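Local coordinates for ferric iron-binding periplasmic protein (Pseudomonas aeruginosa, PDB 6J2S) that binds ferric iron in the periplasm, probably for delivery to an ABC transporter, and can bind gallium(III) in its place, at residues L6-H11 with V55-E60; A100-L105 with A221-S226; G131-V136 with V187-I192. All blocks are in the same frame, centred on the assembly; numbering follows the deposited sequence.

Interaction 1 of 3, residues L6-H11 with V55-E60; sequences LYNGQH and VLYTEE. With GA (gallium (III) ion), chain D.
His11 and Glu59 meet at a gallium ion, each bonding it at 2.1 Å, His11 through NE2 and Glu59 through OE2. The imidazole and carboxylate planes stand 57° apart, with Glu59 OE1 over one face of the ring. NE2 and OE2 lie close because the metal draws both in, and no hydrogen bond joins them. OE1 instead accepts from the water that is itself a gallium ligand; Tyr195 and Tyr196 also bind the metal, and Arg101 donates to Glu59 OE2.

Behind the site, Gln10 runs across Tyr57. Its CB lies 3.8 Å from Tyr57 CE2. The next atom, CG, makes a CH-pi contact over the ring face, 3.6 Å from CZ and offset toward the rim. A bend at chi2 (-85°) then turns the amide toward Glu59, where CD and OE1 approach CG of Glu59. OE1 also accepts the backbone N-H of His11 at 2.8 Å on an in-plane lone pair, a bond that ties the metal-binding residue to the second shell. At the other end of the amide, NE2 donates to a water shared with Tyr57 OH, and also to Glu262.

Further back, the backbones pair as parallel strands 15° apart. Tyr7 N donates to Val55 O, Tyr7 O receives Tyr57 N at 3.0 Å, and Gly9 N reaches Tyr57 O. Leu6 CD1 packs against Val55 CG1 and Tyr57 CB on one face; Tyr7 CB meets Leu56 CD1 on the other.

Strand 3-8 lies between strands 29-34 and 55-57, with helix 37-47 packed against Tyr7 and Leu56 and helix 237-247 against Val55 and Tyr57.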
loop_
_atom_site.group_PDB
_atom_site.type_symbol
_atom_site.label_atom_id
_atom_site.label_comp_id
_atom_site.label_asym_id
_atom_site.label_seq_id
_atom_site.Cartn_x
_atom_site.Cartn_y
_atom_site.Cartn_z
ATOM N N LEU A 6 -6.509 -2.467 17.699
ATOM C CA LEU A 6 -5.794 -2.370 16.434
ATOM C C LEU A 6 -6.455 -1.287 15.591
ATOM O O LEU A 6 -7.634 -1.399 15.244
ATOM C CB LEU A 6 -5.812 -3.718 15.704
ATOM C CG LEU A 6 -5.381 -3.696 14.230
ATOM C CD1 LEU A 6 -3.897 -3.352 14.140
ATOM C CD2 LEU A 6 -5.662 -5.025 13.516
ATOM N N TYR A 7 -5.700 -0.241 15.247
ATOM C CA TYR A 7 -6.154 0.732 14.265
ATOM C C TYR A 7 -5.742 0.199 12.901
ATOM O O TYR A 7 -4.550 0.145 12.589
ATOM C CB TYR A 7 -5.548 2.110 14.521
ATOM C CG TYR A 7 -6.252 2.911 15.595
ATOM C CD1 TYR A 7 -7.020 2.282 16.572
ATOM C CD2 TYR A 7 -6.142 4.298 15.638
ATOM C CE1 TYR A 7 -7.653 3.013 17.565
ATOM C CE2 TYR A 7 -6.772 5.039 16.637
ATOM C CZ TYR A 7 -7.521 4.381 17.592
ATOM O OH TYR A 7 -8.158 5.091 18.583
ATOM N N ASN A 8 -6.722 -0.236 12.113
ATOM C CA ASN A 8 -6.461 -0.982 10.888
ATOM C C ASN A 8 -6.681 -0.068 9.695
ATOM O O ASN A 8 -7.824 0.180 9.287
ATOM C CB ASN A 8 -7.350 -2.217 10.775
ATOM C CG ASN A 8 -7.121 -2.958 9.459
ATOM O OD1 ASN A 8 -6.003 -2.984 8.945
ATOM N ND2 ASN A 8 -8.166 -3.542 8.914
ATOM N N GLY A 9 -5.583 0.439 9.142
ATOM C CA GLY A 9 -5.624 1.092 7.846
ATOM C C GLY A 9 -5.510 0.143 6.672
ATOM O O GLY A 9 -5.731 0.546 5.528
ATOM N N GLN A 10 -5.177 -1.124 6.920
ATOM C CA GLN A 10 -5.196 -2.080 5.830
ATOM C C GLN A 10 -6.632 -2.408 5.469
ATOM O O GLN A 10 -7.584 -1.985 6.134
ATOM C CB GLN A 10 -4.427 -3.351 6.191
ATOM C CG GLN A 10 -3.071 -3.475 5.453
ATOM C CD GLN A 10 -3.199 -4.090 4.062
ATOM O OE1 GLN A 10 -4.239 -3.990 3.418
ATOM N NE2 GLN A 10 -2.134 -4.740 3.604
ATOM N N HIS A 11 -6.783 -3.160 4.386
ATOM C CA HIS A 11 -8.107 -3.574 3.952
ATOM C C HIS A 11 -8.781 -4.404 5.038
ATOM O O HIS A 11 -8.122 -5.113 5.798
ATOM C CB HIS A 11 -7.980 -4.326 2.633
ATOM C CG HIS A 11 -7.737 -3.406 1.480
ATOM N ND1 HIS A 11 -8.759 -2.732 0.853
ATOM C CD2 HIS A 11 -6.590 -2.974 0.904
ATOM C CE1 HIS A 11 -8.258 -1.948 -0.086
ATOM N NE2 HIS A 11 -6.943 -2.082 -0.082
ATOM N N VAL A 55 -1.659 -0.904 18.396
ATOM C CA VAL A 55 -0.943 -1.180 17.165
ATOM C C VAL A 55 -1.649 -0.423 16.033
ATOM O O VAL A 55 -2.881 -0.285 16.023
ATOM C CB VAL A 55 -0.872 -2.704 16.894
ATOM C CG1 VAL A 55 -0.330 -2.996 15.508
ATOM C CG2 VAL A 55 -0.041 -3.408 17.988
ATOM N N LEU A 56 -0.859 0.130 15.119
ATOM C CA LEU A 56 -1.363 0.736 13.899
ATOM C C LEU A 56 -0.814 -0.062 12.736
ATOM O O LEU A 56 0.383 -0.355 12.690
ATOM C CB LEU A 56 -0.941 2.206 13.781
ATOM C CG LEU A 56 -1.180 2.866 12.417
ATOM C CD1 LEU A 56 -2.681 3.143 12.159
ATOM C CD2 LEU A 56 -0.374 4.146 12.317
ATOM N N TYR A 57 -1.692 -0.393 11.799
ATOM C CA TYR A 57 -1.396 -1.231 10.646
ATOM C C TYR A 57 -1.884 -0.461 9.425
ATOM O O TYR A 57 -3.059 -0.086 9.376
ATOM C CB TYR A 57 -2.141 -2.553 10.811
ATOM C CG TYR A 57 -1.958 -3.621 9.772
ATOM C CD1 TYR A 57 -0.800 -3.716 9.010
ATOM C CD2 TYR A 57 -2.943 -4.595 9.610
ATOM C CE1 TYR A 57 -0.642 -4.755 8.071
ATOM C CE2 TYR A 57 -2.802 -5.625 8.699
ATOM C CZ TYR A 57 -1.655 -5.707 7.934
ATOM O OH TYR A 57 -1.559 -6.743 7.028
ATOM N N THR A 58 -0.986 -0.160 8.480
ATOM C CA THR A 58 -1.306 0.723 7.360
ATOM C C THR A 58 -1.082 0.010 6.031
ATOM O O THR A 58 -0.298 -0.935 5.938
ATOM C CB THR A 58 -0.462 2.005 7.359
ATOM O OG1 THR A 58 0.921 1.668 7.165
ATOM C CG2 THR A 58 -0.622 2.777 8.671
ATOM N N GLU A 59 -1.768 0.490 4.992
ATOM C CA GLU A 59 -1.484 -0.028 3.655
ATOM C C GLU A 59 -0.169 0.499 3.092
ATOM O O GLU A 59 0.429 -0.146 2.214
ATOM C CB GLU A 59 -2.616 0.347 2.698
ATOM C CG GLU A 59 -3.860 -0.471 2.877
ATOM C CD GLU A 59 -4.828 -0.211 1.751
ATOM O OE1 GLU A 59 -5.873 0.419 1.983
ATOM O OE2 GLU A 59 -4.524 -0.623 0.630
ATOM N N GLU A 60 0.263 1.689 3.525
ATOM C CA GLU A 60 1.414 2.361 2.945
ATOM C C GLU A 60 2.292 2.925 4.053
ATOM O O GLU A 60 1.866 3.069 5.205
ATOM C CB GLU A 60 0.980 3.494 1.985
ATOM C CG GLU A 60 -0.247 3.181 1.121
ATOM C CD GLU A 60 0.041 2.198 -0.024
ATOM O OE1 GLU A 60 -0.934 1.712 -0.649
ATOM O OE2 GLU A 60 1.234 1.893 -0.282
HETATM GA GA GA D . -5.697 -0.691 -1.086
HETATM O O HOH W 1 0.126 -5.944 5.242
HETATM O O HOH W 2 -6.888 0.783 -0.332
#

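Interaction 2 of 3, residues A100-L105 with A221-S226; sequences ARTRVL and ALVTVS
Arg101 and Thr224 form an antiparallel hydrogen-bonded pair: Arg101 N donates to Thr224 O, and Thr224 N returns a bond to Arg101 O, both at 2.9 Å. Beyond it, Leu222 O is gripped twice. Arg103 N approaches it almost straight (N-H...O 174°), whereas Thr102 OG1 donates from 3.2 Å, above the carbonyl plane.

On the face bearing Ala100 and Thr102, Val223 spreads its methyls between them, with CG1 3.7 Å from Ala100 CB and CG2 facing Thr102 OG1. On the other face the Arg101 chain passes Thr224 obliquely, its CG 3.1 Å from Thr224 OG1. With chi1 at 53°, CG sits between the backbone N and carbonyl carbon; bends at chi2 and chi3 follow, and NE passes 4.0 Å from Ser226 CB.

The second shell fixes the guanidinium: Glu262, through NE, and Glu60, through NH1, make salt bridges with it. Glu60 also accepts from Thr224 OG1, so it holds both members of the pair. Arg103 NH1 is hydrogen-bonded to Asn193 OD1.

Strand 96-107 pairs here with 223-230 and also with 189-193, consistent with the crossing strands of a two-lobed periplasmic binding protein, while helix 140-153 packs against Arg103, Leu222 and Thr224.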
loop_
_atom_site.group_PDB
_atom_site.type_symbol
_atom_site.label_atom_id
_atom_site.label_comp_id
_atom_site.label_asym_id
_atom_site.label_seq_id
_atom_site.Cartn_x
_atom_site.Cartn_y
_atom_site.Cartn_z
ATOM N N ALA A 100 4.412 -6.238 0.958
ATOM C CA ALA A 100 4.625 -5.267 -0.103
ATOM C C ALA A 100 3.562 -5.461 -1.183
ATOM O O ALA A 100 3.121 -6.584 -1.437
ATOM C CB ALA A 100 6.044 -5.401 -0.690
ATOM N N ARG A 101 3.121 -4.361 -1.786
ATOM C CA ARG A 101 2.240 -4.399 -2.941
ATOM C C ARG A 101 2.940 -3.658 -4.068
ATOM O O ARG A 101 3.973 -3.019 -3.866
ATOM C CB ARG A 101 0.867 -3.769 -2.635
ATOM C CG ARG A 101 0.943 -2.346 -2.053
ATOM C CD ARG A 101 1.010 -2.317 -0.515
ATOM N NE ARG A 101 -0.180 -2.889 0.107
ATOM C CZ ARG A 101 -1.379 -2.307 0.134
ATOM N NH1 ARG A 101 -1.583 -1.121 -0.430
ATOM N NH2 ARG A 101 -2.390 -2.928 0.710
ATOM N N THR A 102 2.391 -3.754 -5.273
ATOM C CA THR A 102 3.065 -3.133 -6.403
ATOM C C THR A 102 2.049 -2.444 -7.303
ATOM O O THR A 102 0.887 -2.850 -7.396
ATOM C CB THR A 102 3.909 -4.159 -7.205
ATOM O OG1 THR A 102 4.640 -3.485 -8.245
ATOM C CG2 THR A 102 3.024 -5.204 -7.836
ATOM N N ARG A 103 2.504 -1.372 -7.940
ATOM C CA ARG A 103 1.677 -0.674 -8.908
ATOM C C ARG A 103 1.567 -1.500 -10.179
ATOM O O ARG A 103 2.520 -2.165 -10.581
ATOM C CB ARG A 103 2.281 0.694 -9.217
ATOM C CG ARG A 103 2.398 1.548 -7.962
ATOM C CD ARG A 103 1.006 1.827 -7.442
ATOM N NE ARG A 103 0.296 2.745 -8.332
ATOM C CZ ARG A 103 -0.948 3.170 -8.133
ATOM N NH1 ARG A 103 -1.636 2.754 -7.070
ATOM N NH2 ARG A 103 -1.497 4.038 -8.990
ATOM N N VAL A 104 0.388 -1.466 -10.800
ATOM C CA VAL A 104 0.130 -2.179 -12.048
ATOM C C VAL A 104 -0.775 -1.335 -12.937
ATOM O O VAL A 104 -1.386 -0.346 -12.513
ATOM C CB VAL A 104 -0.531 -3.559 -11.817
ATOM C CG1 VAL A 104 0.343 -4.467 -10.991
ATOM C CG2 VAL A 104 -1.893 -3.377 -11.143
ATOM N N LEU A 105 -0.851 -1.740 -14.195
ATOM C CA LEU A 105 -1.774 -1.150 -15.151
ATOM C C LEU A 105 -2.793 -2.230 -15.496
ATOM O O LEU A 105 -2.496 -3.153 -16.257
ATOM C CB LEU A 105 -1.012 -0.666 -16.379
ATOM C CG LEU A 105 -1.886 -0.116 -17.487
ATOM C CD1 LEU A 105 -2.513 1.197 -17.043
ATOM C CD2 LEU A 105 -1.024 0.044 -18.736
ATOM N N ALA A 221 6.407 0.897 -12.005
ATOM C CA ALA A 221 6.641 -0.415 -11.419
ATOM C C ALA A 221 6.927 -0.321 -9.920
ATOM O O ALA A 221 7.402 -1.286 -9.317
ATOM C CB ALA A 221 7.796 -1.119 -12.139
ATOM N N LEU A 222 6.626 0.819 -9.322
ATOM C CA LEU A 222 6.866 1.068 -7.907
ATOM C C LEU A 222 6.296 -0.037 -7.018
ATOM O O LEU A 222 5.175 -0.506 -7.223
ATOM C CB LEU A 222 6.223 2.408 -7.540
ATOM C CG LEU A 222 6.331 2.871 -6.095
ATOM C CD1 LEU A 222 7.783 3.239 -5.772
ATOM C CD2 LEU A 222 5.402 4.056 -5.896
ATOM N N VAL A 223 7.078 -0.432 -6.018
ATOM C CA VAL A 223 6.632 -1.302 -4.935
ATOM C C VAL A 223 6.450 -0.430 -3.695
ATOM O O VAL A 223 7.319 0.389 -3.380
ATOM C CB VAL A 223 7.645 -2.433 -4.682
ATOM C CG1 VAL A 223 7.346 -3.188 -3.379
ATOM C CG2 VAL A 223 7.639 -3.390 -5.862
ATOM N N THR A 224 5.319 -0.577 -3.014
ATOM C CA THR A 224 5.077 0.140 -1.764
ATOM C C THR A 224 4.868 -0.870 -0.645
ATOM O O THR A 224 4.443 -1.998 -0.880
ATOM C CB THR A 224 3.859 1.065 -1.862
ATOM O OG1 THR A 224 2.688 0.271 -2.083
ATOM C CG2 THR A 224 4.011 2.068 -3.032
ATOM N N VAL A 225 5.134 -0.441 0.589
ATOM C CA VAL A 225 5.205 -1.337 1.737
ATOM C C VAL A 225 4.104 -0.982 2.730
ATOM O O VAL A 225 3.969 0.178 3.139
ATOM C CB VAL A 225 6.593 -1.272 2.404
ATOM C CG1 VAL A 225 6.617 -2.112 3.650
ATOM C CG2 VAL A 225 7.657 -1.747 1.407
ATOM N N SER A 226 3.306 -1.982 3.092
ATOM C CA SER A 226 2.336 -1.881 4.169
ATOM C C SER A 226 3.047 -2.265 5.464
ATOM O O SER A 226 3.757 -3.277 5.498
ATOM C CB SER A 226 1.152 -2.813 3.885
ATOM O OG SER A 226 0.481 -3.192 5.076
#

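Interaction 3 of 3, residues G131-V136 with V187-I192; sequences GRFGFV and VDMALI
Strands 133-135 and 189-192 run parallel, 22° apart, with Gly134 accounting for two bonds: its N donates to Met189 O at 2.8 Å and its O receives Leu191 N at 3.0 Å. The backbones come close at this point, Gly134 and Ala190 having CA atoms 4.3 Å apart.

Ahead of the strands, Arg132 grips Asp188 side-on in a salt bridge, NE and NH2 both donating to OD1. The NE bond is the shorter, at 2.7 Å, and meets OD1 nearly along its C-O axis. The carboxylate stands almost perpendicular to the guanidinium (87°), and NH2 meets OD1 from above the carboxylate plane.

Val187 CG2 fits against the backbone at Phe133 N, 3.6 Å away. Met189, bent at chi3 (-77°), carries its CE to within 3.7 Å of Phe133 CB. Past Gly134, Phe135 CB meets Leu191 CD1 more loosely, and a water accepts from Val136 N and donates to Leu191 O.

This is structural packing away from the metal, a parallel pair whose strands are separated in the chain by largely helical sequence. Strand 133-135 is flanked by 170-171 and 189-193. Helix 175-183 packs on Ala190, and strand 96-107 on Met189 and Leu191.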
loop_
_atom_site.group_PDB
_atom_site.type_symbol
_atom_site.label_atom_id
_atom_site.label_comp_id
_atom_site.label_asym_id
_atom_site.label_seq_id
_atom_site.Cartn_x
_atom_site.Cartn_y
_atom_site.Cartn_z
ATOM N N GLY A 131 -9.129 10.042 -22.183
ATOM C CA GLY A 131 -10.338 9.241 -22.105
ATOM C C GLY A 131 -10.133 7.748 -21.970
ATOM O O GLY A 131 -11.124 7.012 -21.862
ATOM N N ARG A 132 -8.895 7.264 -21.965
ATOM C CA ARG A 132 -8.644 5.834 -22.035
ATOM C C ARG A 132 -8.183 5.213 -20.719
ATOM O O ARG A 132 -7.988 3.996 -20.675
ATOM C CB ARG A 132 -7.612 5.526 -23.132
ATOM C CG ARG A 132 -8.072 5.939 -24.530
ATOM C CD ARG A 132 -7.311 5.236 -25.622
ATOM N NE ARG A 132 -7.707 3.831 -25.724
ATOM C CZ ARG A 132 -7.242 2.992 -26.641
ATOM N NH1 ARG A 132 -6.372 3.425 -27.548
ATOM N NH2 ARG A 132 -7.653 1.727 -26.657
ATOM N N PHE A 133 -8.019 5.986 -19.642
ATOM C CA PHE A 133 -7.521 5.349 -18.433
ATOM C C PHE A 133 -8.052 6.039 -17.200
ATOM O O PHE A 133 -8.378 7.236 -17.211
ATOM C CB PHE A 133 -5.990 5.309 -18.363
ATOM C CG PHE A 133 -5.351 6.654 -18.157
ATOM C CD1 PHE A 133 -5.257 7.562 -19.204
ATOM C CD2 PHE A 133 -4.816 7.003 -16.919
ATOM C CE1 PHE A 133 -4.650 8.785 -19.027
ATOM C CE2 PHE A 133 -4.221 8.246 -16.732
ATOM C CZ PHE A 133 -4.148 9.135 -17.788
ATOM N N GLY A 134 -8.167 5.246 -16.147
ATOM C CA GLY A 134 -8.554 5.749 -14.848
ATOM C C GLY A 134 -7.417 5.753 -13.845
ATOM O O GLY A 134 -6.399 5.076 -14.017
ATOM N N PHE A 135 -7.585 6.543 -12.791
ATOM C CA PHE A 135 -6.627 6.592 -11.697
ATOM C C PHE A 135 -7.376 7.097 -10.482
ATOM O O PHE A 135 -8.517 7.561 -10.579
ATOM C CB PHE A 135 -5.394 7.454 -12.033
ATOM C CG PHE A 135 -5.650 8.937 -12.110
ATOM C CD1 PHE A 135 -6.298 9.497 -13.197
ATOM C CD2 PHE A 135 -5.171 9.783 -11.121
ATOM C CE1 PHE A 135 -6.496 10.876 -13.277
ATOM C CE2 PHE A 135 -5.363 11.154 -11.195
ATOM C CZ PHE A 135 -6.021 11.701 -12.268
ATOM N N VAL A 136 -6.727 6.975 -9.330
ATOM C CA VAL A 136 -7.393 7.193 -8.053
ATOM C C VAL A 136 -6.609 8.245 -7.280
ATOM O O VAL A 136 -5.701 7.896 -6.523
ATOM C CB VAL A 136 -7.516 5.890 -7.258
ATOM C CG1 VAL A 136 -8.371 6.147 -6.018
ATOM C CG2 VAL A 136 -8.139 4.807 -8.117
ATOM N N VAL A 187 -13.833 1.845 -18.782
ATOM C CA VAL A 187 -12.601 2.537 -19.145
ATOM C C VAL A 187 -11.607 1.467 -19.593
ATOM O O VAL A 187 -11.672 0.320 -19.147
ATOM C CB VAL A 187 -12.067 3.415 -17.968
ATOM C CG1 VAL A 187 -11.518 2.559 -16.815
ATOM C CG2 VAL A 187 -11.041 4.425 -18.451
ATOM N N ASP A 188 -10.687 1.836 -20.502
ATOM C CA ASP A 188 -9.835 0.818 -21.123
ATOM C C ASP A 188 -8.786 0.266 -20.155
ATOM O O ASP A 188 -8.414 -0.908 -20.255
ATOM C CB ASP A 188 -9.125 1.381 -22.359
ATOM C CG ASP A 188 -10.096 1.802 -23.477
ATOM O OD1 ASP A 188 -9.639 2.381 -24.487
ATOM O OD2 ASP A 188 -11.309 1.529 -23.358
ATOM N N MET A 189 -8.292 1.095 -19.241
ATOM C CA MET A 189 -7.172 0.767 -18.367
ATOM C C MET A 189 -7.315 1.559 -17.081
ATOM O O MET A 189 -8.013 2.578 -17.036
ATOM C CB MET A 189 -5.799 1.150 -18.957
ATOM C CG MET A 189 -5.539 0.886 -20.416
ATOM S SD MET A 189 -3.993 1.684 -20.923
ATOM C CE MET A 189 -4.453 3.398 -21.079
ATOM N N ALA A 190 -6.596 1.126 -16.046
ATOM C CA ALA A 190 -6.530 1.954 -14.844
ATOM C C ALA A 190 -5.280 1.626 -14.044
ATOM O O ALA A 190 -4.826 0.480 -14.015
ATOM C CB ALA A 190 -7.776 1.792 -13.954
ATOM N N LEU A 191 -4.752 2.649 -13.370
ATOM C CA LEU A 191 -3.615 2.523 -12.468
ATOM C C LEU A 191 -4.109 2.129 -11.081
ATOM O O LEU A 191 -4.801 2.913 -10.423
ATOM C CB LEU A 191 -2.867 3.851 -12.384
ATOM C CG LEU A 191 -2.301 4.451 -13.666
ATOM C CD1 LEU A 191 -1.769 5.850 -13.365
ATOM C CD2 LEU A 191 -1.184 3.570 -14.216
ATOM N N ILE A 192 -3.738 0.935 -10.628
ATOM C CA ILE A 192 -4.172 0.445 -9.327
ATOM C C ILE A 192 -3.027 -0.323 -8.674
ATOM O O ILE A 192 -1.896 -0.341 -9.183
ATOM C CB ILE A 192 -5.423 -0.446 -9.465
ATOM C CG1 ILE A 192 -5.154 -1.605 -10.433
ATOM C CG2 ILE A 192 -6.650 0.387 -9.901
ATOM C CD1 ILE A 192 -6.092 -2.815 -10.232
HETATM O O HOH W 3 -11.846 4.375 -22.218
HETATM O O HOH W 4 -4.393 5.216 -9.113
#

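In the fold
All three contacts belong to one branched mixed sheet. Interaction 1 reaches interaction 2 through the pairing of strands 55-57 and 223-230, and interaction 2 reaches interaction 3 through strands 96-107 and 189-193. The centres are about 17 Å apart at each step, and interactions 1 and 3 lie about 26 Å apart on opposite sides of the chain's centre. Direct bonds probably join the neighbours: Thr58 O to Ser226 OG, and Val104 N to Ile192 O. Along the chain, interaction 1 closes first; both segments of interaction 3 then fall between those of interaction 2. Strands 96-107 and 223-230 connect the end holding interaction 1 with the end holding interaction 3, consistent with a periplasmic binding protein whose metal sits between two lobes.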